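Local coordinates for adenine phosphoribosyltransferase, putative (Trypanosoma brucei brucei, PDB 5VN4), which probably catalyses the transfer of a phosphoribosyl group from 5-phospho-alpha-D-ribose 1-diphosphate to adenine, giving AMP and diphosphate in purine salvage, at residues Asp88-Gly91 / Phe92-Gly95. Sequence-based numbering, arbitrary orientation.
With PPV (pyrophosphate), chain E; HSX (5-O-phosphono-alpha-D-ribofuranose), chain D; ADE (adenine), chain C.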
loop_
_atom_site.group_PDB
_atom_site.type_symbol
_atom_site.label_atom_id
_atom_site.label_comp_id
_atom_site.label_asym_id
_atom_site.label_seq_id
_atom_site.Cartn_x
_atom_site.Cartn_y
_atom_site.Cartn_z
ATOM N N ASP A 88 2.820 4.994 -4.275
ATOM C CA ASP A 88 1.599 5.335 -3.558
ATOM C C ASP A 88 0.466 5.445 -4.577
ATOM O O ASP A 88 0.632 6.106 -5.606
ATOM C CB ASP A 88 1.887 6.719 -2.970
ATOM C CG ASP A 88 1.035 7.073 -1.784
ATOM O OD1 ASP A 88 0.108 6.310 -1.421
ATOM O OD2 ASP A 88 1.330 8.156 -1.214
ATOM N N SER A 89 -0.692 4.801 -4.332
ATOM C CA SER A 89 -1.002 3.954 -3.182
ATOM C C SER A 89 -1.091 2.473 -3.551
ATOM O O SER A 89 -0.930 1.599 -2.707
ATOM C CB SER A 89 -2.363 4.374 -2.606
ATOM O OG SER A 89 -2.415 5.776 -2.377
ATOM N N ARG A 90 -1.404 2.180 -4.811
ATOM C CA ARG A 90 -1.673 0.795 -5.178
ATOM C C ARG A 90 -0.403 -0.030 -5.350
ATOM O O ARG A 90 -0.422 -1.236 -5.088
ATOM C CB ARG A 90 -2.602 0.740 -6.389
ATOM C CG ARG A 90 -4.016 1.226 -6.030
ATOM C CD ARG A 90 -4.981 1.052 -7.180
ATOM N NE ARG A 90 -5.241 2.299 -7.877
ATOM C CZ ARG A 90 -5.540 2.378 -9.170
ATOM N NH1 ARG A 90 -5.558 1.281 -9.929
ATOM N NH2 ARG A 90 -5.819 3.556 -9.703
ATOM N N GLY A 91 0.713 0.590 -5.747
ATOM C CA GLY A 91 1.976 -0.129 -5.742
ATOM C C GLY A 91 2.381 -0.597 -4.354
ATOM O O GLY A 91 3.090 -1.604 -4.213
ATOM N N PHE A 92 1.930 0.119 -3.315
ATOM C CA PHE A 92 2.180 -0.284 -1.933
ATOM C C PHE A 92 1.599 -1.655 -1.627
ATOM O O PHE A 92 2.072 -2.330 -0.709
ATOM C CB PHE A 92 1.522 0.713 -0.973
ATOM C CG PHE A 92 2.237 2.042 -0.840
ATOM C CD1 PHE A 92 3.336 2.381 -1.622
ATOM C CD2 PHE A 92 1.794 2.952 0.107
ATOM C CE1 PHE A 92 3.980 3.603 -1.448
ATOM C CE2 PHE A 92 2.429 4.173 0.285
ATOM C CZ PHE A 92 3.522 4.505 -0.499
ATOM N N LEU A 93 0.555 -2.065 -2.353
ATOM C CA LEU A 93 -0.112 -3.340 -2.109
ATOM C C LEU A 93 0.689 -4.532 -2.607
ATOM O O LEU A 93 0.430 -5.664 -2.172
ATOM C CB LEU A 93 -1.463 -3.345 -2.822
ATOM C CG LEU A 93 -2.478 -2.327 -2.302
ATOM C CD1 LEU A 93 -3.599 -2.103 -3.308
ATOM C CD2 LEU A 93 -3.046 -2.806 -0.968
ATOM N N LEU A 94 1.651 -4.307 -3.500
ATOM C CA LEU A 94 2.344 -5.380 -4.197
ATOM C C LEU A 94 3.817 -5.492 -3.828
ATOM O O LEU A 94 4.340 -6.601 -3.736
ATOM C CB LEU A 94 2.217 -5.187 -5.718
ATOM C CG LEU A 94 0.792 -5.061 -6.261
ATOM C CD1 LEU A 94 0.804 -4.726 -7.756
ATOM C CD2 LEU A 94 -0.003 -6.335 -5.987
ATOM N N GLY A 95 4.512 -4.370 -3.646
ATOM C CA GLY A 95 5.941 -4.379 -3.414
ATOM C C GLY A 95 6.409 -5.073 -2.144
ATOM O O GLY A 95 7.325 -5.903 -2.180
HETATM O O11 PPV E . -4.582 7.664 -9.287
HETATM P P1 PPV E . -4.465 7.704 -7.776
HETATM O O21 PPV E . -5.615 8.405 -7.093
HETATM O O31 PPV E . -3.088 8.132 -7.316
HETATM O OPP PPV E . -4.574 6.142 -7.373
HETATM P P2 PPV E . -4.207 5.339 -6.019
HETATM O O12 PPV E . -5.328 4.336 -6.103
HETATM O O22 PPV E . -2.806 4.812 -6.274
HETATM O O32 PPV E . -4.314 6.253 -4.823
HETATM C C1 HSX D . -3.134 4.829 -11.201
HETATM O O4 HSX D . -2.485 5.434 -12.333
HETATM C C2 HSX D . -2.445 3.483 -11.074
HETATM O O2 HSX D . -2.554 2.947 -9.749
HETATM C C3 HSX D . -1.023 3.798 -11.485
HETATM O O3 HSX D . -0.304 4.439 -10.413
HETATM C C4 HSX D . -1.223 4.820 -12.594
HETATM C C5 HSX D . -1.209 4.195 -13.990
HETATM O O5 HSX D . -1.574 5.162 -14.978
HETATM P "P'" HSX D . -0.465 5.849 -15.940
HETATM O O1X HSX D . 0.325 6.857 -15.126
HETATM O O2X HSX D . 0.386 4.737 -16.490
HETATM O O3X HSX D . -1.325 6.499 -17.006
HETATM O O1 HSX D . -2.902 5.625 -10.031
HETATM N N9 ADE C . -4.841 3.587 -13.509
HETATM C C8 ADE C . -4.699 4.172 -14.730
HETATM N N7 ADE C . -5.531 3.711 -15.638
HETATM C C5 ADE C . -6.265 2.755 -14.964
HETATM C C6 ADE C . -7.315 1.896 -15.371
HETATM N N6 ADE C . -7.822 1.868 -16.619
HETATM N N1 ADE C . -7.830 1.064 -14.443
HETATM C C2 ADE C . -7.321 1.092 -13.203
HETATM N N3 ADE C . -6.348 1.852 -12.704
HETATM C C4 ADE C . -5.853 2.667 -13.649
#
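Asp88 swings its CG anti to the backbone N (chi1 -158°), while Phe92 turns its CG anti to its own carbonyl carbon (chi1 -75°), which lays the carboxylate alongside the ring, their planes 6° apart, with Asp88 OD1 3.6 Å from Phe92 CE2. Asp88 CA lies over one face of the Phe92 ring, a CH-pi contact 3.8 Å from the centroid. An acid serves here because OD2 can reach round to a salt bridge with Arg110, while the flat Phe92 ring offers one face to the Asp88 backbone and also packs on Leu93 of the second subunit. Both belong to the pyrophosphate loop of type I phosphoribosyltransferases, which joins strand 83-87 to helix 95-102. A cis peptide precedes Ser89, whose N donates almost straight to PPV O22 at 2.9 Å; its small side chain fits beside the phosphate. Arg90, long and with planar donors, serves two ligands at once: NE binds PPV O12 at 2.7 Å and NH1 binds ADE N3 at 2.9 Å, both in the guanidinium plane, while HSX O2 sits over its centre. A salt bridge from NH1 to Asp155 gives a second hold on the group's rotation. Toward the loop's end the chain turns: Leu93 N bonds to Arg90 O, and Gly91 O accepts from both Leu94 N and, 3.2 Å away, Gly95 N.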